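PDB 7A03: M32 carboxypeptidase from Chitinophagaceae bacterium, which probably acts as a metal-dependent carboxypeptidase of the M32 family, removing amino acids from the C-terminal ends of peptides. Local coordinates for residues L273-C287 / L456-F469. Sequence-based numbering, arbitrary orientation.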
loop_
_atom_site.group_PDB
_atom_site.type_symbol
_atom_site.label_atom_id
_atom_site.label_comp_id
_atom_site.label_asym_id
_atom_site.label_seq_id
_atom_site.Cartn_x
_atom_site.Cartn_y
_atom_site.Cartn_z
ATOM N N LEU A 273 -11.762 -3.510 5.255
ATOM C CA LEU A 273 -13.048 -2.828 5.261
ATOM C C LEU A 273 -13.344 -2.254 3.883
ATOM O O LEU A 273 -14.496 -2.278 3.417
ATOM C CB LEU A 273 -13.060 -1.716 6.315
ATOM C CG LEU A 273 -13.011 -2.155 7.774
ATOM C CD1 LEU A 273 -12.673 -0.953 8.661
ATOM C CD2 LEU A 273 -14.339 -2.809 8.206
ATOM N N TYR A 274 -12.306 -1.724 3.216
ATOM C CA TYR A 274 -12.490 -1.287 1.836
ATOM C C TYR A 274 -12.953 -2.443 0.950
ATOM O O TYR A 274 -13.946 -2.322 0.217
ATOM C CB TYR A 274 -11.161 -0.729 1.314
ATOM C CG TYR A 274 -11.183 0.012 -0.008
ATOM C CD1 TYR A 274 -12.370 0.267 -0.693
ATOM C CD2 TYR A 274 -9.992 0.504 -0.539
ATOM C CE1 TYR A 274 -12.362 0.987 -1.890
ATOM C CE2 TYR A 274 -9.974 1.233 -1.731
ATOM C CZ TYR A 274 -11.166 1.472 -2.393
ATOM O OH TYR A 274 -11.126 2.200 -3.567
ATOM N N GLU A 275 -12.211 -3.557 0.970
ATOM C CA GLU A 275 -12.565 -4.690 0.106
ATOM C C GLU A 275 -13.971 -5.222 0.399
ATOM O O GLU A 275 -14.711 -5.589 -0.529
ATOM C CB GLU A 275 -11.528 -5.797 0.233
ATOM C CG GLU A 275 -10.182 -5.421 -0.385
ATOM C CD GLU A 275 -10.239 -5.371 -1.908
ATOM O OE1 GLU A 275 -10.960 -6.186 -2.515
ATOM O OE2 GLU A 275 -9.546 -4.533 -2.529
ATOM N N GLN A 276 -14.369 -5.242 1.672
ATOM C CA GLN A 276 -15.709 -5.708 2.030
ATOM C C GLN A 276 -16.784 -4.713 1.617
ATOM O O GLN A 276 -17.974 -5.065 1.623
ATOM C CB GLN A 276 -15.808 -6.043 3.520
ATOM C CG GLN A 276 -15.050 -7.307 3.885
ATOM C CD GLN A 276 -15.299 -7.769 5.316
ATOM O OE1 GLN A 276 -15.565 -6.963 6.196
ATOM N NE2 GLN A 276 -15.202 -9.070 5.552
ATOM N N GLY A 277 -16.399 -3.482 1.276
ATOM C CA GLY A 277 -17.362 -2.504 0.813
ATOM C C GLY A 277 -17.528 -2.358 -0.687
ATOM O O GLY A 277 -18.400 -1.604 -1.133
ATOM N N LEU A 278 -16.739 -3.072 -1.489
ATOM C CA LEU A 278 -16.920 -3.025 -2.935
ATOM C C LEU A 278 -18.169 -3.822 -3.326
ATOM O O LEU A 278 -18.502 -4.822 -2.686
ATOM C CB LEU A 278 -15.685 -3.592 -3.644
ATOM C CG LEU A 278 -14.412 -2.756 -3.457
ATOM C CD1 LEU A 278 -13.140 -3.568 -3.663
ATOM C CD2 LEU A 278 -14.415 -1.523 -4.348
ATOM N N PRO A 279 -18.897 -3.387 -4.357
ATOM C CA PRO A 279 -20.188 -4.030 -4.669
ATOM C C PRO A 279 -20.017 -5.398 -5.317
ATOM O O PRO A 279 -19.243 -5.561 -6.269
ATOM C CB PRO A 279 -20.879 -3.037 -5.612
ATOM C CG PRO A 279 -19.792 -2.147 -6.132
ATOM C CD PRO A 279 -18.643 -2.183 -5.169
ATOM N N THR A 280 -20.772 -6.380 -4.805
ATOM C CA THR A 280 -20.722 -7.723 -5.370
ATOM C C THR A 280 -21.229 -7.760 -6.805
ATOM O O THR A 280 -20.746 -8.570 -7.604
ATOM C CB THR A 280 -21.488 -8.716 -4.488
ATOM O OG1 THR A 280 -22.828 -8.250 -4.300
ATOM C CG2 THR A 280 -20.813 -8.845 -3.149
ATOM N N GLU A 281 -22.178 -6.886 -7.161
ATOM C CA GLU A 281 -22.705 -6.880 -8.524
ATOM C C GLU A 281 -21.677 -6.411 -9.546
ATOM O O GLU A 281 -21.869 -6.639 -10.748
ATOM C CB GLU A 281 -23.961 -6.012 -8.616
ATOM C CG GLU A 281 -24.953 -6.465 -9.685
ATOM C CD GLU A 281 -25.395 -7.912 -9.506
ATOM O OE1 GLU A 281 -25.550 -8.358 -8.347
ATOM O OE2 GLU A 281 -25.584 -8.606 -10.531
ATOM N N GLN A 282 -20.602 -5.761 -9.094
ATOM C CA GLN A 282 -19.530 -5.294 -9.956
ATOM C C GLN A 282 -18.320 -6.206 -9.930
ATOM O O GLN A 282 -17.250 -5.813 -10.406
ATOM C CB GLN A 282 -19.125 -3.875 -9.555
ATOM C CG GLN A 282 -20.186 -2.872 -9.846
ATOM C CD GLN A 282 -20.382 -2.656 -11.325
ATOM O OE1 GLN A 282 -19.414 -2.426 -12.061
ATOM N NE2 GLN A 282 -21.636 -2.693 -11.773
ATOM N N TYR A 283 -18.472 -7.412 -9.390
ATOM C CA TYR A 283 -17.395 -8.391 -9.341
ATOM C C TYR A 283 -16.750 -8.549 -10.714
ATOM O O TYR A 283 -17.439 -8.751 -11.716
ATOM C CB TYR A 283 -18.022 -9.715 -8.922
ATOM C CG TYR A 283 -17.108 -10.922 -8.975
ATOM C CD1 TYR A 283 -16.249 -11.199 -7.927
ATOM C CD2 TYR A 283 -17.116 -11.791 -10.071
ATOM C CE1 TYR A 283 -15.424 -12.309 -7.950
ATOM C CE2 TYR A 283 -16.292 -12.901 -10.094
ATOM C CZ TYR A 283 -15.451 -13.150 -9.040
ATOM O OH TYR A 283 -14.639 -14.254 -9.067
ATOM N N GLY A 284 -15.425 -8.433 -10.761
ATOM C CA GLY A 284 -14.701 -8.596 -12.007
ATOM C C GLY A 284 -14.619 -7.371 -12.889
ATOM O O GLY A 284 -13.910 -7.406 -13.901
ATOM N N LEU A 285 -15.292 -6.278 -12.537
ATOM C CA LEU A 285 -15.389 -5.095 -13.381
ATOM C C LEU A 285 -14.677 -3.926 -12.720
ATOM O O LEU A 285 -14.518 -3.895 -11.494
ATOM C CB LEU A 285 -16.862 -4.723 -13.602
ATOM C CG LEU A 285 -17.794 -5.889 -13.945
ATOM C CD1 LEU A 285 -19.221 -5.401 -14.176
ATOM C CD2 LEU A 285 -17.308 -6.594 -15.200
ATOM N N PRO A 286 -14.245 -2.931 -13.505
ATOM C CA PRO A 286 -13.484 -1.825 -12.902
ATOM C C PRO A 286 -14.211 -1.132 -11.763
ATOM O O PRO A 286 -13.582 -0.777 -10.761
ATOM C CB PRO A 286 -13.198 -0.895 -14.094
ATOM C CG PRO A 286 -13.200 -1.834 -15.291
ATOM C CD PRO A 286 -14.293 -2.832 -14.974
ATOM N N CYS A 287 -15.529 -0.969 -11.867
ATOM C CA CYS A 287 -16.274 -0.347 -10.780
ATOM C C CYS A 287 -16.505 -1.288 -9.598
ATOM O O CYS A 287 -17.171 -0.893 -8.643
ATOM C CB CYS A 287 -17.558 0.321 -11.289
ATOM S SG CYS A 287 -17.221 1.715 -12.410
ATOM N N LEU A 456 -16.824 4.394 9.743
ATOM C CA LEU A 456 -16.994 3.382 8.701
ATOM C C LEU A 456 -18.120 3.778 7.756
ATOM O O LEU A 456 -17.992 3.638 6.539
ATOM C CB LEU A 456 -17.250 1.998 9.308
ATOM C CG LEU A 456 -17.445 0.915 8.239
ATOM C CD1 LEU A 456 -16.233 0.822 7.338
ATOM C CD2 LEU A 456 -17.726 -0.417 8.916
ATOM N N GLU A 457 -19.227 4.283 8.300
ATOM C CA GLU A 457 -20.316 4.774 7.465
ATOM C C GLU A 457 -19.843 5.871 6.515
ATOM O O GLU A 457 -20.190 5.865 5.325
ATOM C CB GLU A 457 -21.453 5.278 8.353
ATOM C CG GLU A 457 -22.641 5.803 7.573
ATOM C CD GLU A 457 -23.724 6.362 8.458
ATOM O OE1 GLU A 457 -23.396 7.012 9.475
ATOM O OE2 GLU A 457 -24.907 6.131 8.145
ATOM N N TRP A 458 -19.064 6.838 7.017
ATOM C CA TRP A 458 -18.559 7.883 6.126
ATOM C C TRP A 458 -17.714 7.292 4.996
ATOM O O TRP A 458 -17.863 7.669 3.821
ATOM C CB TRP A 458 -17.779 8.919 6.942
ATOM C CG TRP A 458 -17.334 10.095 6.147
ATOM C CD1 TRP A 458 -18.039 11.243 5.900
ATOM C CD2 TRP A 458 -16.064 10.256 5.504
ATOM N NE1 TRP A 458 -17.283 12.103 5.138
ATOM C CE2 TRP A 458 -16.070 11.517 4.877
ATOM C CE3 TRP A 458 -14.923 9.447 5.384
ATOM C CZ2 TRP A 458 -14.985 11.995 4.158
ATOM C CZ3 TRP A 458 -13.840 9.926 4.670
ATOM C CH2 TRP A 458 -13.883 11.190 4.058
ATOM N N LEU A 459 -16.837 6.353 5.328
ATOM C CA LEU A 459 -16.023 5.712 4.299
ATOM C C LEU A 459 -16.886 4.935 3.310
ATOM O O LEU A 459 -16.604 4.917 2.108
ATOM C CB LEU A 459 -14.991 4.806 4.962
ATOM C CG LEU A 459 -13.949 5.517 5.826
ATOM C CD1 LEU A 459 -13.215 4.485 6.691
ATOM C CD2 LEU A 459 -12.971 6.321 4.967
ATOM N N ARG A 460 -17.921 4.255 3.813
ATOM C CA ARG A 460 -18.776 3.441 2.966
ATOM C C ARG A 460 -19.664 4.289 2.069
ATOM O O ARG A 460 -20.121 3.799 1.034
ATOM C CB ARG A 460 -19.637 2.530 3.840
ATOM C CG ARG A 460 -18.868 1.369 4.446
ATOM C CD ARG A 460 -18.687 0.229 3.425
ATOM N NE ARG A 460 -17.665 -0.719 3.847
ATOM C CZ ARG A 460 -17.872 -1.708 4.706
ATOM N NH1 ARG A 460 -19.076 -1.901 5.227
ATOM N NH2 ARG A 460 -16.881 -2.520 5.021
ATOM N N ASN A 461 -19.931 5.545 2.450
ATOM C CA ASN A 461 -20.679 6.466 1.594
ATOM C C ASN A 461 -19.792 7.250 0.636
ATOM O O ASN A 461 -20.261 7.664 -0.437
ATOM C CB ASN A 461 -21.481 7.457 2.442
ATOM C CG ASN A 461 -22.615 6.781 3.197
ATOM O OD1 ASN A 461 -23.095 5.723 2.801
ATOM N ND2 ASN A 461 -23.053 7.402 4.281
ATOM N N ASN A 462 -18.523 7.461 0.984
ATOM C CA ASN A 462 -17.665 8.340 0.204
ATOM C C ASN A 462 -16.599 7.642 -0.622
ATOM O O ASN A 462 -16.179 8.208 -1.633
ATOM C CB ASN A 462 -16.993 9.372 1.110
ATOM C CG ASN A 462 -17.942 10.460 1.529
ATOM O OD1 ASN A 462 -18.151 11.430 0.793
ATOM N ND2 ASN A 462 -18.545 10.299 2.703
ATOM N N ILE A 463 -16.140 6.452 -0.228
ATOM C CA ILE A 463 -14.999 5.827 -0.904
ATOM C C ILE A 463 -15.304 4.411 -1.372
ATOM O O ILE A 463 -15.171 4.095 -2.561
ATOM C CB ILE A 463 -13.739 5.856 -0.020
ATOM C CG1 ILE A 463 -13.282 7.311 0.179
ATOM C CG2 ILE A 463 -12.634 5.037 -0.673
ATOM C CD1 ILE A 463 -12.260 7.498 1.280
ATOM N N HIS A 464 -15.716 3.549 -0.444
ATOM C CA HIS A 464 -15.739 2.114 -0.724
ATOM C C HIS A 464 -16.573 1.671 -1.920
ATOM O O HIS A 464 -16.117 0.762 -2.637
ATOM C CB HIS A 464 -16.147 1.347 0.532
ATOM C CG HIS A 464 -15.188 1.512 1.664
ATOM N ND1 HIS A 464 -15.385 0.933 2.901
ATOM C CD2 HIS A 464 -14.007 2.165 1.737
ATOM C CE1 HIS A 464 -14.370 1.235 3.691
ATOM N NE2 HIS A 464 -13.524 1.990 3.009
ATOM N N PRO A 465 -17.784 2.180 -2.166
ATOM C CA PRO A 465 -18.664 1.527 -3.148
ATOM C C PRO A 465 -18.419 1.921 -4.589
ATOM O O PRO A 465 -19.089 1.384 -5.473
ATOM C CB PRO A 465 -20.054 2.003 -2.704
ATOM C CG PRO A 465 -19.801 3.372 -2.197
ATOM C CD PRO A 465 -18.464 3.315 -1.506
ATOM N N PHE A 466 -17.510 2.851 -4.852
ATOM C CA PHE A 466 -17.330 3.367 -6.198
ATOM C C PHE A 466 -16.322 2.592 -7.028
ATOM O O PHE A 466 -16.252 2.817 -8.238
ATOM C CB PHE A 466 -16.930 4.837 -6.140
ATOM C CG PHE A 466 -17.959 5.696 -5.476
ATOM C CD1 PHE A 466 -19.197 5.874 -6.056
ATOM C CD2 PHE A 466 -17.710 6.285 -4.260
ATOM C CE1 PHE A 466 -20.163 6.647 -5.443
ATOM C CE2 PHE A 466 -18.670 7.073 -3.645
ATOM C CZ PHE A 466 -19.898 7.249 -4.242
ATOM N N GLY A 467 -15.561 1.693 -6.424
ATOM C CA GLY A 467 -14.530 1.013 -7.174
ATOM C C GLY A 467 -13.610 2.002 -7.871
ATOM O O GLY A 467 -13.122 2.971 -7.266
ATOM N N ARG A 468 -13.370 1.768 -9.157
ATOM C CA ARG A 468 -12.526 2.633 -9.978
ATOM C C ARG A 468 -13.288 3.734 -10.700
ATOM O O ARG A 468 -12.705 4.382 -11.571
ATOM C CB ARG A 468 -11.751 1.804 -11.011
ATOM C CG ARG A 468 -10.605 0.995 -10.404
ATOM C CD ARG A 468 -10.096 -0.069 -11.379
ATOM N NE ARG A 468 -9.530 0.532 -12.587
ATOM C CZ ARG A 468 -9.225 -0.145 -13.692
ATOM N NH1 ARG A 468 -9.446 -1.452 -13.759
ATOM N NH2 ARG A 468 -8.713 0.498 -14.731
ATOM N N PHE A 469 -14.565 3.971 -10.365
ATOM C CA PHE A 469 -15.355 4.946 -11.118
ATOM C C PHE A 469 -14.683 6.314 -11.163
ATOM O O PHE A 469 -14.642 6.961 -12.214
ATOM C CB PHE A 469 -16.769 5.059 -10.541
ATOM C CG PHE A 469 -17.683 5.931 -11.363
ATOM C CD1 PHE A 469 -17.718 7.307 -11.174
ATOM C CD2 PHE A 469 -18.482 5.383 -12.351
ATOM C CE1 PHE A 469 -18.548 8.112 -11.953
ATOM C CE2 PHE A 469 -19.315 6.175 -13.127
ATOM C CZ PHE A 469 -19.351 7.542 -12.930
HETATM O O HOH W 1 -13.386 2.970 -4.403
HETATM O O HOH W 2 -17.103 -4.791 6.755
HETATM O O HOH W 3 -19.364 0.827 -8.144
#
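Arg460 reaches across to helix 258-277, where its NH2 donates to Leu273 O at 2.9 Å, nearly straight (165°) and in the guanidinium plane. A bend at chi2 (-80°) turns the arginine toward Gly277, and NE bonds to His464 ND1 in the plane of the imidazole. Leu456 CD1 lies over the centre of one guanidinium face, while water 2 links NH2 to Gln276 OE1, which also accepts from Asp225 N. With an alanine here, Leu273 O is likely to lose this donor and the His464 ring to turn more freely, although NE2 would keep its bond to Gln299.

That imidazole lies beneath the Tyr274 backbone: CA sits 3.6 Å from the ring centroid, a CH-pi contact over the face, whereas the phenol ring is slid aside and barely overlaps. Gly277 fits against Arg460 and His464, where a CB would clash with both.

Farther along, water 1 joins Tyr274 OH to Ile463 O and Gly467 O, the hydroxyl also bonding Ala291 N, and Arg468 N donates to Pro286 O at 3.0 Å. The Arg468 guanidinium lies over Pro286 CB and forms salt bridges with Asp94 and Glu289; Cys287 SG meets the Phe469 ring at its edge.

The probable zinc-binding HExxH sequence lies just upstream on helix 258-277, whose residues 273-277 cross helical residues 456-462 at -49°, while helices 82-100 and 9-37 pack on Pro286 and helix 472-480 on Ile463.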